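Local coordinates for protein agarase (Pseudoalteromonas fuliginea, PDB 6XJ9) that probably hydrolyses the beta-1,4 linkages of agarose as a family 50 glycoside hydrolase of a marine bacterium, at residues Thr487-Ala492 and Asp607-Asn612; Val495-Trp500 and Pro611-Leu616; Gly453-Asp458 and Pro478-Arg483; Tyr594-Phe599 and Ser633-Asp638; Asp306-Ala311 and Asn435-Ser440. All blocks are in the same frame, centred on the assembly; numbering follows the deposited sequence. Where two conformers were deposited one is given.

Interaction 1. Residues Thr487-Ala492 and Asp607-Asn612; sequences TVSVVA and DKYLPN
Ser-489 and Tyr-609 bring helix 478-495 against the end of helix 584-609, their CA atoms 5.7 Å apart, and the chain leaves helical geometry at Leu-610. Tyr-609 carries CG anti to its carbonyl carbon (chi1 -66°), which lays the ring flat over Ser-489. Ser-489 CB lies 3.9 Å from the Tyr-609 ring centroid, close to the ring normal, a CH-pi contact. Lys-608 CG covers the opposite face, so the ring is held between two aliphatic carbons, and its OH takes a weak hydrogen bond from Lys-608 NZ. Nearer the backbone, Tyr-609 CB fits between Val-488 CG1 and Ala-492 CB, at 3.9 Å from each. Leu-610 pushes CD1 inward to meet Val-491 CG1 at 3.8 Å, and the same methyl lies 3.7 Å from Ala-492 N. With an alanine in place of Tyr-609 the ring is gone, and Ser-489 would probably lose the surface it rests on, opening a gap beside Lys-608. No hydrogen bond crosses; the grip is apolar. Val-488 and Val-491 also lean on Ile-506 and Val-504 of strand 501-506, packing consistent with the wall of a TIM barrel, the fold expected of family 50.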
# COMPACT_ATOMS: atom_id res chain seq x y z
N THR A 487 43.94 -7.03 8.89
CA THR A 487 42.53 -6.69 8.75
C THR A 487 41.67 -7.76 9.42
O THR A 487 40.75 -7.45 10.18
CB THR A 487 42.16 -6.53 7.27
OG1 THR A 487 43.02 -5.53 6.73
CG2 THR A 487 40.71 -6.15 7.04
N VAL A 488 41.95 -9.03 9.14
CA VAL A 488 41.04 -10.06 9.62
C VAL A 488 41.16 -10.18 11.14
O VAL A 488 40.17 -10.43 11.83
CB VAL A 488 41.24 -11.40 8.88
CG1 VAL A 488 40.42 -12.52 9.54
CG2 VAL A 488 40.85 -11.27 7.42
N SER A 489 42.39 -9.97 11.64
CA SER A 489 42.66 -9.93 13.07
C SER A 489 41.79 -8.89 13.78
O SER A 489 41.26 -9.15 14.85
CB SER A 489 44.12 -9.69 13.33
OG SER A 489 44.37 -9.84 14.72
N VAL A 490 41.65 -7.70 13.17
CA VAL A 490 40.82 -6.66 13.77
C VAL A 490 39.38 -7.15 13.86
O VAL A 490 38.73 -6.96 14.88
CB VAL A 490 40.91 -5.33 13.00
CG1 VAL A 490 39.80 -4.38 13.42
CG2 VAL A 490 42.26 -4.65 13.21
N VAL A 491 38.87 -7.73 12.77
CA VAL A 491 37.52 -8.27 12.78
C VAL A 491 37.39 -9.28 13.92
O VAL A 491 36.41 -9.25 14.65
CB VAL A 491 37.14 -8.89 11.41
CG1 VAL A 491 35.74 -9.49 11.44
CG2 VAL A 491 37.26 -7.87 10.30
N ALA A 492 38.38 -10.17 14.05
CA ALA A 492 38.33 -11.22 15.07
C ALA A 492 38.15 -10.63 16.47
O ALA A 492 37.44 -11.19 17.28
CB ALA A 492 39.59 -12.07 15.01
N ASP A 607 41.11 -18.29 8.08
CA ASP A 607 41.43 -19.58 8.68
C ASP A 607 42.25 -19.40 9.97
O ASP A 607 42.21 -20.24 10.87
CB ASP A 607 42.17 -20.48 7.69
CG ASP A 607 41.27 -21.21 6.71
OD1 ASP A 607 40.03 -21.12 6.84
OD2 ASP A 607 41.81 -21.86 5.80
N LYS A 608 43.04 -18.32 10.04
CA LYS A 608 43.86 -18.12 11.22
C LYS A 608 43.02 -17.53 12.37
O LYS A 608 43.03 -18.05 13.49
CB LYS A 608 45.12 -17.32 10.91
CG LYS A 608 46.03 -17.05 12.10
CD LYS A 608 47.45 -16.61 11.73
CE LYS A 608 48.41 -16.69 12.91
NZ LYS A 608 48.01 -15.75 13.98
N TYR A 609 42.23 -16.50 12.06
CA TYR A 609 41.71 -15.60 13.08
C TYR A 609 40.24 -15.89 13.36
O TYR A 609 39.80 -15.76 14.51
CB TYR A 609 41.97 -14.13 12.71
CG TYR A 609 43.43 -13.77 12.69
CD1 TYR A 609 44.14 -13.62 13.88
CD2 TYR A 609 44.12 -13.63 11.50
CE1 TYR A 609 45.50 -13.31 13.87
CE2 TYR A 609 45.47 -13.34 11.47
CZ TYR A 609 46.16 -13.16 12.66
OH TYR A 609 47.49 -12.86 12.61
N LEU A 610 39.51 -16.29 12.32
CA LEU A 610 38.08 -16.55 12.48
C LEU A 610 37.75 -17.93 11.92
O LEU A 610 36.83 -18.08 11.10
CB LEU A 610 37.30 -15.42 11.79
CG LEU A 610 37.16 -14.17 12.66
CD1 LEU A 610 37.31 -12.90 11.83
CD2 LEU A 610 35.82 -14.18 13.39
N PRO A 611 38.50 -18.98 12.34
CA PRO A 611 38.40 -20.32 11.75
C PRO A 611 37.02 -20.95 11.88
O PRO A 611 36.68 -21.78 11.05
CB PRO A 611 39.40 -21.15 12.57
CG PRO A 611 39.55 -20.38 13.87
CD PRO A 611 39.51 -18.93 13.41
N ASN A 612 36.24 -20.52 12.88
CA ASN A 612 34.97 -21.17 13.16
C ASN A 612 33.85 -20.53 12.35
O ASN A 612 32.72 -21.01 12.38
CB ASN A 612 34.61 -21.19 14.66
CG ASN A 612 35.67 -21.82 15.54
OD1 ASN A 612 35.98 -21.30 16.62
ND2 ASN A 612 36.26 -22.91 15.08

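Interaction 2. Residues Val495-Trp500 and Pro611-Leu616; sequences VKNSPW and PNHMYL
His-613 directs the NE2 edge of its imidazole at the carbonyl of Ser-498, in the turn from Val-495 to Ser-498, with CE1 beside Asn-497. Its NE2 donates to Ser-498 O at 2.8 Å, nearly straight at 173°; the oxygen lies in the ring plane, whereas the nitrogen stands above the carbonyl plane. A chi1 of -74° sets the imidazole beside the backbone N and swings it to the turn, with Val-495 CG1 4.1 Å from NE2. Asn-497 ND2 meets the ring edge 3.5 Å from His-613 CE1, amide and ring being almost perpendicular (83°). The same ND2 gives a weak hydrogen bond of 3.4 Å to Asn-612 OD1, while Asn-497 OD1 is bonded to the hydroxyl of Tyr-280, whose ring also meets His-613 edge-to-face. A type I' turn supports the acceptor, closed by Ser-498 N to Val-495 O at 3.0 Å. Ser-498 OG then takes Trp-500 N in an ST turn. This is a helix-to-strand connection at the start of parallel strands 501-506 and 614-615, consistent with the N-terminal rim of a TIM barrel.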
# COMPACT_ATOMS: atom_id res chain seq x y z
N VAL A 495 34.48 -9.50 16.92
CA VAL A 495 33.48 -10.55 16.89
C VAL A 495 33.63 -11.42 18.14
O VAL A 495 32.64 -11.96 18.64
CB VAL A 495 33.55 -11.39 15.59
CG1 VAL A 495 32.82 -12.72 15.71
CG2 VAL A 495 33.03 -10.62 14.37
N LYS A 496 34.88 -11.57 18.61
CA LYS A 496 35.21 -12.24 19.86
C LYS A 496 34.63 -13.65 19.85
O LYS A 496 34.18 -14.12 20.90
CB LYS A 496 34.68 -11.45 21.06
CG LYS A 496 35.19 -10.03 21.16
CD LYS A 496 34.84 -9.32 22.45
CE LYS A 496 35.39 -7.90 22.46
NZ LYS A 496 36.03 -7.57 23.76
N ASN A 497 34.60 -14.28 18.67
CA ASN A 497 34.23 -15.67 18.42
C ASN A 497 32.74 -15.92 18.67
O ASN A 497 32.32 -17.08 18.81
CB ASN A 497 35.13 -16.67 19.16
CG ASN A 497 35.22 -18.01 18.47
OD1 ASN A 497 34.82 -19.03 19.03
ND2 ASN A 497 35.74 -18.02 17.26
N SER A 498 31.94 -14.85 18.69
CA SER A 498 30.52 -14.96 18.96
C SER A 498 29.82 -15.88 17.95
O SER A 498 30.01 -15.71 16.75
CB SER A 498 29.85 -13.61 18.97
OG SER A 498 28.46 -13.76 19.21
N PRO A 499 28.97 -16.82 18.42
CA PRO A 499 28.13 -17.63 17.54
C PRO A 499 27.07 -16.82 16.79
O PRO A 499 26.53 -17.29 15.79
CB PRO A 499 27.43 -18.62 18.49
CG PRO A 499 27.46 -17.93 19.83
CD PRO A 499 28.75 -17.14 19.84
N TRP A 500 26.83 -15.59 17.26
CA TRP A 500 25.83 -14.70 16.69
C TRP A 500 26.31 -14.09 15.38
O TRP A 500 25.52 -13.52 14.64
CB TRP A 500 25.46 -13.62 17.71
CG TRP A 500 24.70 -14.20 18.86
CD1 TRP A 500 25.22 -14.68 20.03
CD2 TRP A 500 23.29 -14.45 18.91
NE1 TRP A 500 24.22 -15.17 20.83
CE2 TRP A 500 23.03 -15.05 20.16
CE3 TRP A 500 22.23 -14.21 18.03
CZ2 TRP A 500 21.74 -15.42 20.54
CZ3 TRP A 500 20.96 -14.58 18.41
CH2 TRP A 500 20.72 -15.18 19.65
N PRO A 611 38.50 -18.98 12.34
CA PRO A 611 38.40 -20.32 11.75
C PRO A 611 37.02 -20.95 11.88
O PRO A 611 36.68 -21.78 11.05
CB PRO A 611 39.40 -21.15 12.57
CG PRO A 611 39.55 -20.38 13.87
CD PRO A 611 39.51 -18.93 13.41
N ASN A 612 36.24 -20.52 12.88
CA ASN A 612 34.97 -21.17 13.16
C ASN A 612 33.85 -20.53 12.35
O ASN A 612 32.72 -21.01 12.38
CB ASN A 612 34.61 -21.19 14.66
CG ASN A 612 35.67 -21.82 15.54
OD1 ASN A 612 35.98 -21.30 16.62
ND2 ASN A 612 36.26 -22.91 15.08
N HIS A 613 34.16 -19.45 11.62
CA HIS A 613 33.15 -18.58 11.04
C HIS A 613 33.24 -18.59 9.52
O HIS A 613 34.33 -18.68 8.97
CB HIS A 613 33.35 -17.15 11.53
CG HIS A 613 32.93 -16.96 12.94
ND1 HIS A 613 33.79 -17.21 13.99
CD2 HIS A 613 31.76 -16.58 13.47
CE1 HIS A 613 33.17 -16.97 15.12
NE2 HIS A 613 31.91 -16.59 14.83
N MET A 614 32.09 -18.46 8.85
CA MET A 614 32.06 -18.54 7.39
C MET A 614 32.70 -17.30 6.79
O MET A 614 32.51 -16.19 7.28
CB MET A 614 30.63 -18.65 6.88
CG MET A 614 30.00 -20.00 7.18
SD MET A 614 28.40 -20.13 6.37
CE MET A 614 27.44 -18.91 7.27
N TYR A 615 33.45 -17.52 5.70
CA TYR A 615 34.00 -16.46 4.87
C TYR A 615 33.10 -16.30 3.66
O TYR A 615 32.88 -17.26 2.92
CB TYR A 615 35.45 -16.82 4.50
CG TYR A 615 36.07 -15.97 3.42
CD1 TYR A 615 35.81 -14.61 3.35
CD2 TYR A 615 36.94 -16.53 2.50
CE1 TYR A 615 36.40 -13.82 2.38
CE2 TYR A 615 37.54 -15.76 1.52
CZ TYR A 615 37.26 -14.40 1.46
OH TYR A 615 37.83 -13.63 0.49
N LEU A 616 32.57 -15.08 3.47
CA LEU A 616 31.44 -14.84 2.59
C LEU A 616 31.87 -14.11 1.32
O LEU A 616 31.02 -13.58 0.60
CB LEU A 616 30.41 -13.99 3.34
CG LEU A 616 29.90 -14.58 4.65
CD1 LEU A 616 29.06 -13.55 5.39
CD2 LEU A 616 29.09 -15.85 4.38

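Interaction 3. Residues Gly453-Asp458 and Pro478-Arg483; sequences GWIIGD and PEFTVR
Ile-455 meets Phe-480 first, just after the chain has left strand 449-453. Its CG2, anti to the backbone N (CG1 lies at chi1 -59°), touches Phe-480 CE1 at 3.6 Å, and its CD1 lies 4.1 Å from Phe-480 CZ, so the two branches meet successive atoms of the ring while the side chains run roughly at right angles. The same CG2 comes 4.3 Å from Arg-483 CB, and Ile-455 N is bonded to Asp-507 OD2. At Ile-456 the side chain turns from the helix and the carbonyl does the work. Arg-483 NH1 donates to Ile-456 O at 3.2 Å and an almost linear 176°, the oxygen lying at the edge of the guanidinium and in its plane. Bends at chi2 (-89°) and chi3 curl the arginine round this oxygen, bringing Arg-483 CD within 3.1 Å of Ile-456 O, a tight fit. NH2 is paired with Glu-486, which helps fix the rotation of the group. Gly-457 follows, its CA 3.7 Å from Arg-483 CD, the methylene lying where a side chain would otherwise point. Around this loop, Phe-459 meets Phe-480 edge-to-face, and helix 584-609 backs both sides of the contact, Val-602 against Ile-455 and Val-601 against Phe-480, so the exit of strand 449-453 is wedged against helices 478-495 and 584-609.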
# COMPACT_ATOMS: atom_id res chain seq x y z
N GLY A 453 35.35 -6.49 6.99
CA GLY A 453 36.57 -5.69 7.00
C GLY A 453 36.94 -5.25 5.58
O GLY A 453 36.46 -5.83 4.61
N TRP A 454 37.74 -4.17 5.50
CA TRP A 454 38.35 -3.68 4.28
C TRP A 454 39.85 -3.94 4.36
O TRP A 454 40.47 -3.54 5.34
CB TRP A 454 38.15 -2.17 4.14
CG TRP A 454 36.75 -1.66 4.16
CD1 TRP A 454 36.08 -1.13 5.23
CD2 TRP A 454 35.85 -1.58 3.04
NE1 TRP A 454 34.82 -0.75 4.85
CE2 TRP A 454 34.65 -1.02 3.52
CE3 TRP A 454 35.95 -1.94 1.69
CZ2 TRP A 454 33.55 -0.80 2.68
CZ3 TRP A 454 34.87 -1.72 0.87
CH2 TRP A 454 33.68 -1.17 1.36
N ILE A 455 40.43 -4.54 3.31
CA ILE A 455 41.88 -4.66 3.24
C ILE A 455 42.45 -3.41 2.58
O ILE A 455 42.26 -3.17 1.38
CB ILE A 455 42.33 -5.97 2.57
CG1 ILE A 455 41.78 -7.18 3.32
CG2 ILE A 455 43.84 -6.01 2.49
CD1 ILE A 455 42.08 -8.51 2.65
N ILE A 456 43.14 -2.61 3.40
CA ILE A 456 43.69 -1.33 3.01
C ILE A 456 45.15 -1.32 3.47
O ILE A 456 45.47 -1.90 4.50
CB ILE A 456 42.90 -0.18 3.68
CG1 ILE A 456 41.44 -0.12 3.22
CG2 ILE A 456 43.60 1.16 3.54
CD1 ILE A 456 41.24 0.10 1.73
N GLY A 457 46.01 -0.65 2.70
CA GLY A 457 47.41 -0.61 3.07
C GLY A 457 48.29 0.04 2.00
O GLY A 457 47.79 0.58 1.02
N ASP A 458 49.60 -0.06 2.22
CA ASP A 458 50.58 0.56 1.35
C ASP A 458 51.27 -0.51 0.50
O ASP A 458 52.31 -0.24 -0.08
CB ASP A 458 51.60 1.37 2.17
CG ASP A 458 51.02 2.60 2.85
OD1 ASP A 458 50.19 3.30 2.23
OD2 ASP A 458 51.40 2.85 4.01
N PRO A 478 54.13 -9.54 -0.65
CA PRO A 478 54.02 -10.07 0.71
C PRO A 478 53.28 -9.12 1.65
O PRO A 478 52.53 -9.58 2.49
CB PRO A 478 55.48 -10.32 1.13
CG PRO A 478 56.17 -10.63 -0.19
CD PRO A 478 55.48 -9.74 -1.21
N GLU A 479 53.47 -7.81 1.46
CA GLU A 479 52.78 -6.84 2.30
C GLU A 479 51.26 -6.99 2.20
O GLU A 479 50.56 -6.65 3.14
CB GLU A 479 53.25 -5.40 2.02
CG GLU A 479 52.61 -4.35 2.92
CD GLU A 479 52.93 -4.40 4.41
OE1 GLU A 479 53.90 -5.11 4.80
OE2 GLU A 479 52.21 -3.72 5.20
N PHE A 480 50.74 -7.50 1.06
CA PHE A 480 49.30 -7.66 0.95
C PHE A 480 48.84 -8.70 1.97
O PHE A 480 47.82 -8.52 2.63
CB PHE A 480 48.81 -8.01 -0.47
CG PHE A 480 47.33 -8.32 -0.52
CD1 PHE A 480 46.39 -7.31 -0.43
CD2 PHE A 480 46.87 -9.64 -0.61
CE1 PHE A 480 45.03 -7.59 -0.46
CE2 PHE A 480 45.51 -9.91 -0.63
CZ PHE A 480 44.59 -8.89 -0.56
N THR A 481 49.62 -9.77 2.11
CA THR A 481 49.31 -10.82 3.07
C THR A 481 49.36 -10.28 4.50
O THR A 481 48.49 -10.60 5.31
CB THR A 481 50.19 -12.05 2.82
OG1 THR A 481 49.80 -12.53 1.54
CG2 THR A 481 50.02 -13.11 3.89
N VAL A 482 50.39 -9.47 4.81
CA VAL A 482 50.47 -8.83 6.11
C VAL A 482 49.17 -8.07 6.39
O VAL A 482 48.56 -8.24 7.44
CB VAL A 482 51.72 -7.93 6.25
CG1 VAL A 482 51.76 -7.17 7.57
CG2 VAL A 482 53.02 -8.70 6.04
N ARG A 483 48.72 -7.26 5.43
CA ARG A 483 47.58 -6.36 5.64
C ARG A 483 46.27 -7.15 5.69
O ARG A 483 45.35 -6.77 6.41
CB ARG A 483 47.57 -5.25 4.59
CG ARG A 483 48.60 -4.15 4.84
CD ARG A 483 48.04 -3.05 5.72
NE ARG A 483 48.04 -3.32 7.15
CZ ARG A 483 47.06 -3.01 8.01
NH1 ARG A 483 45.95 -2.43 7.58
NH2 ARG A 483 47.20 -3.30 9.29

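Interaction 4. Residues Tyr594-Phe599 and Ser633-Asp638; sequences YADKYF and SAKYVD
Segments 594-599 and 633-638, on helix 584-609 and at helix 627-634, come nearest at Phe-599 and Ser-633, CA atoms 5.8 Å apart, in the outer helical layer of what is probably the TIM barrel of a family 50 glycoside hydrolase. The Phe-599 ring is sandwiched: Ser-633 CB sits over the centre of one face, 3.5 Å from the ring centroid and nearly on its normal, while Tyr-598 CD2 covers the other. Ser-633 OG turns back to Val-630 O. Val-637 CG1 meets the ring obliquely, 4.1 Å from Phe-599 CD1. Tyr-636 lays a face toward Phe-599 C, with its CD2 3.7 Å from Phe-599 CB. With chi1 at -62° the ring leaves on the side of its own backbone N and reaches along helix 584-609 to Asp-596. Both Tyr-636 N and Val-637 N bond to Ser-633 O, which steadies the turn carrying the tyrosine. At the far end Tyr-636 OH donates to Asp-596 OD1 at 2.8 Å, meeting the syn side of the carboxylate from 34° out of its plane.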
# COMPACT_ATOMS: atom_id res chain seq x y z
N TYR A 594 45.37 -14.38 -10.59
CA TYR A 594 45.29 -13.18 -9.77
C TYR A 594 44.22 -13.38 -8.69
O TYR A 594 44.51 -13.26 -7.50
CB TYR A 594 45.07 -11.92 -10.62
CG TYR A 594 44.82 -10.67 -9.81
CD1 TYR A 594 45.88 -9.89 -9.37
CD2 TYR A 594 43.53 -10.30 -9.44
CE1 TYR A 594 45.67 -8.77 -8.59
CE2 TYR A 594 43.31 -9.18 -8.66
CZ TYR A 594 44.38 -8.40 -8.25
OH TYR A 594 44.18 -7.30 -7.47
N ALA A 595 43.00 -13.70 -9.11
CA ALA A 595 41.88 -13.82 -8.18
C ALA A 595 42.10 -14.99 -7.21
O ALA A 595 41.73 -14.92 -6.04
CB ALA A 595 40.59 -13.99 -8.95
N ASP A 596 42.75 -16.05 -7.71
CA ASP A 596 43.01 -17.21 -6.87
C ASP A 596 43.89 -16.84 -5.67
O ASP A 596 43.65 -17.29 -4.55
CB ASP A 596 43.62 -18.36 -7.68
CG ASP A 596 44.05 -19.50 -6.79
OD1 ASP A 596 43.21 -20.36 -6.49
OD2 ASP A 596 45.21 -19.49 -6.38
N LYS A 597 44.92 -16.02 -5.92
CA LYS A 597 45.83 -15.58 -4.88
C LYS A 597 45.10 -14.61 -3.95
O LYS A 597 45.25 -14.68 -2.73
CB LYS A 597 47.12 -15.03 -5.48
CG LYS A 597 48.16 -14.50 -4.50
CD LYS A 597 48.83 -15.58 -3.65
CE LYS A 597 50.00 -15.06 -2.83
NZ LYS A 597 50.44 -16.06 -1.82
N TYR A 598 44.27 -13.73 -4.52
CA TYR A 598 43.47 -12.85 -3.67
C TYR A 598 42.69 -13.67 -2.65
O TYR A 598 42.78 -13.41 -1.45
CB TYR A 598 42.49 -11.96 -4.44
CG TYR A 598 41.54 -11.21 -3.53
CD1 TYR A 598 41.98 -10.10 -2.82
CD2 TYR A 598 40.23 -11.60 -3.34
CE1 TYR A 598 41.14 -9.40 -1.96
CE2 TYR A 598 39.37 -10.91 -2.49
CZ TYR A 598 39.83 -9.80 -1.80
OH TYR A 598 39.03 -9.10 -0.94
N PHE A 599 41.89 -14.62 -3.15
CA PHE A 599 40.99 -15.37 -2.29
C PHE A 599 41.75 -16.31 -1.36
O PHE A 599 41.28 -16.57 -0.25
CB PHE A 599 39.88 -16.04 -3.10
CG PHE A 599 38.86 -15.04 -3.58
CD1 PHE A 599 37.93 -14.51 -2.70
CD2 PHE A 599 38.85 -14.60 -4.90
CE1 PHE A 599 37.01 -13.56 -3.12
CE2 PHE A 599 37.92 -13.66 -5.32
CZ PHE A 599 37.01 -13.13 -4.43
N SER A 633 37.03 -17.65 -6.54
CA SER A 633 36.46 -17.49 -5.21
C SER A 633 35.81 -18.78 -4.70
O SER A 633 35.88 -19.07 -3.50
CB SER A 633 35.50 -16.32 -5.17
OG SER A 633 34.22 -16.68 -5.66
N ALA A 634 35.19 -19.54 -5.61
CA ALA A 634 34.40 -20.71 -5.25
C ALA A 634 35.25 -21.77 -4.56
O ALA A 634 34.73 -22.58 -3.81
CB ALA A 634 33.72 -21.26 -6.48
N LYS A 635 36.57 -21.73 -4.78
CA LYS A 635 37.52 -22.68 -4.22
C LYS A 635 37.86 -22.32 -2.78
O LYS A 635 38.58 -23.07 -2.13
CB LYS A 635 38.81 -22.64 -5.04
CG LYS A 635 38.68 -23.07 -6.50
CD LYS A 635 40.02 -23.16 -7.22
CE LYS A 635 40.61 -21.81 -7.56
NZ LYS A 635 40.30 -21.40 -8.95
N TYR A 636 37.41 -21.16 -2.29
CA TYR A 636 37.87 -20.70 -0.99
C TYR A 636 36.74 -20.29 -0.05
O TYR A 636 36.82 -20.58 1.14
CB TYR A 636 38.90 -19.57 -1.13
CG TYR A 636 40.17 -19.97 -1.85
CD1 TYR A 636 41.18 -20.67 -1.20
CD2 TYR A 636 40.35 -19.67 -3.19
CE1 TYR A 636 42.33 -21.05 -1.86
CE2 TYR A 636 41.51 -20.04 -3.87
CZ TYR A 636 42.51 -20.72 -3.20
OH TYR A 636 43.65 -21.08 -3.86
N VAL A 637 35.71 -19.62 -0.58
CA VAL A 637 34.65 -19.04 0.24
C VAL A 637 33.64 -20.10 0.65
O VAL A 637 33.45 -21.09 -0.05
CB VAL A 637 33.96 -17.87 -0.49
CG1 VAL A 637 34.99 -16.86 -1.00
CG2 VAL A 637 33.07 -18.35 -1.64
N ASP A 638 32.95 -19.84 1.76
CA ASP A 638 31.86 -20.69 2.23
C ASP A 638 30.59 -20.32 1.45
O ASP A 638 29.77 -21.18 1.13
CB ASP A 638 31.65 -20.52 3.74
CG ASP A 638 32.83 -21.06 4.53
OD1 ASP A 638 32.97 -22.29 4.60
OD2 ASP A 638 33.62 -20.24 5.03

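Interaction 5. Residues Asp306-Ala311 and Asn435-Ser440; sequences DIIRLA and NWTDPS
Asp-306, its chi1 at -56°, turns its carboxylate away from its own carbonyl carbon and brings OD1 over to Asn-435; Trp-436 has the like turn (chi1 -57°) and lays its indole beside Ile-307. Residues 306-309 and 435-438 run nearly parallel, 12° apart, and the loop following strand 299-305 fits the C-terminal rim of a TIM barrel, where such enzymes keep their active sites. Asn-435 N gives its hydrogen to the anti side of Asp-306 OD1 at 3.0 Å. Were an alanine to replace Asp-306, that amide would probably be left without its side-chain acceptor. The backbones also join directly, Ile-307 N to Asn-435 O at 2.9 Å and Asp-438 N to Ile-308 O at 2.9 Å. Ile-307 CD1 packs 3.5 Å from Trp-436 CE3. Arg-309 runs out extended, one guanidinium face over Trp-436 CB, its NH1 3.8 Å from that carbon, and NH2 goes to Asn-312. Beyond it a water accepts from Leu-310 N at 3.1 Å and donates weakly to Asp-438 OD1 at 3.3 Å.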
# COMPACT_ATOMS: atom_id res chain seq x y z
N ASP A 306 21.26 -3.63 5.46
CA ASP A 306 22.64 -3.19 5.58
C ASP A 306 22.69 -1.80 6.21
O ASP A 306 21.69 -1.08 6.23
CB ASP A 306 23.33 -3.12 4.22
CG ASP A 306 23.32 -4.41 3.42
OD1 ASP A 306 23.66 -5.48 4.00
OD2 ASP A 306 23.01 -4.34 2.21
N ILE A 307 23.88 -1.42 6.69
CA ILE A 307 24.16 -0.08 7.20
C ILE A 307 23.30 0.18 8.44
O ILE A 307 22.57 1.17 8.52
CB ILE A 307 24.01 1.00 6.10
CG1 ILE A 307 24.66 0.57 4.78
CG2 ILE A 307 24.58 2.34 6.58
CD1 ILE A 307 26.16 0.77 4.74
N ILE A 308 23.42 -0.73 9.42
CA ILE A 308 22.85 -0.51 10.75
C ILE A 308 23.87 0.29 11.56
O ILE A 308 24.52 -0.26 12.45
CB ILE A 308 22.49 -1.82 11.46
CG1 ILE A 308 21.81 -2.84 10.54
CG2 ILE A 308 21.66 -1.54 12.72
CD1 ILE A 308 20.46 -2.42 10.04
N ARG A 309 24.02 1.56 11.19
CA ARG A 309 24.98 2.48 11.78
C ARG A 309 24.64 3.88 11.26
O ARG A 309 23.76 4.00 10.40
CB ARG A 309 26.42 2.08 11.42
CG ARG A 309 26.81 2.36 9.97
CD ARG A 309 28.16 1.78 9.58
NE ARG A 309 28.49 2.21 8.23
CZ ARG A 309 29.60 1.89 7.55
NH1 ARG A 309 30.51 1.11 8.10
NH2 ARG A 309 29.79 2.37 6.33
N LEU A 310 25.36 4.90 11.75
CA LEU A 310 25.04 6.30 11.52
C LEU A 310 25.97 6.92 10.48
O LEU A 310 25.67 8.01 9.97
CB LEU A 310 25.12 7.06 12.84
CG LEU A 310 24.13 6.64 13.93
CD1 LEU A 310 24.07 7.65 15.06
CD2 LEU A 310 22.75 6.38 13.36
N ALA A 311 27.08 6.23 10.14
CA ALA A 311 28.19 6.81 9.39
C ALA A 311 27.76 7.43 8.06
O ALA A 311 28.41 8.36 7.59
CB ALA A 311 29.28 5.77 9.19
N ASN A 435 25.26 -6.28 6.40
CA ASN A 435 26.64 -5.82 6.31
C ASN A 435 26.73 -4.39 6.82
O ASN A 435 25.78 -3.62 6.69
CB ASN A 435 27.21 -5.97 4.90
CG ASN A 435 28.73 -5.96 4.91
OD1 ASN A 435 29.33 -6.31 5.92
ND2 ASN A 435 29.35 -5.50 3.83
N TRP A 436 27.89 -4.06 7.39
CA TRP A 436 28.15 -2.74 7.97
C TRP A 436 27.17 -2.45 9.11
O TRP A 436 26.62 -1.35 9.20
CB TRP A 436 28.17 -1.64 6.89
CG TRP A 436 29.16 -1.90 5.79
CD1 TRP A 436 30.51 -2.04 5.92
CD2 TRP A 436 28.87 -2.12 4.40
NE1 TRP A 436 31.08 -2.32 4.71
CE2 TRP A 436 30.10 -2.36 3.76
CE3 TRP A 436 27.69 -2.14 3.64
CZ2 TRP A 436 30.18 -2.62 2.39
CZ3 TRP A 436 27.77 -2.40 2.29
CH2 TRP A 436 29.00 -2.63 1.68
N THR A 437 26.97 -3.45 9.97
CA THR A 437 26.38 -3.26 11.28
C THR A 437 27.44 -2.64 12.19
O THR A 437 28.60 -3.06 12.19
CB THR A 437 25.83 -4.57 11.85
OG1 THR A 437 24.81 -5.05 10.96
CG2 THR A 437 25.25 -4.44 13.24
N ASP A 438 27.02 -1.62 12.95
CA ASP A 438 27.92 -0.97 13.88
C ASP A 438 28.40 -2.00 14.90
O ASP A 438 27.59 -2.72 15.47
CB ASP A 438 27.28 0.23 14.59
CG ASP A 438 28.31 1.00 15.40
OD1 ASP A 438 29.04 1.83 14.81
OD2 ASP A 438 28.44 0.72 16.60
N PRO A 439 29.73 -2.10 15.15
CA PRO A 439 30.26 -3.09 16.10
C PRO A 439 29.62 -3.00 17.48
O PRO A 439 29.74 -3.93 18.28
CB PRO A 439 31.76 -2.78 16.14
CG PRO A 439 32.01 -2.16 14.78
CD PRO A 439 30.79 -1.31 14.51
N SER A 440 28.89 -1.90 17.73
CA SER A 440 28.08 -1.69 18.92
C SER A 440 27.13 -2.86 19.15
O SER A 440 26.73 -3.12 20.28
CB SER A 440 27.25 -0.44 18.78
OG SER A 440 27.98 0.68 19.23
O HOH W 1 26.51 3.95 14.44

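From the N terminus, interaction 5 comes first, closing a 123-residue excursion between the loops after strand 299-305 and helix 413-428. Interaction 3 follows in series, a short loop tying the end of strand 449-453 to helix 478-495; Trp-454 packs on Trp-436 between the two. Interactions 1 and 2 then open from helix 478-495 and the turn after it and end on the same stretch, sharing Pro-611 and Asn-612. Interaction 4 opens within their span and closes beyond it, so it crosses both; Asp-638 OD2 probably hydrogen-bonds Tyr-615 N. Thr-487 packs on Ile-455, joining interactions 1 and 3. Interactions 1 to 4 tie helices 478-495, 584-609 and 627-634 to the parallel strands 449-453, 501-506 and 614-615 of the probable barrel.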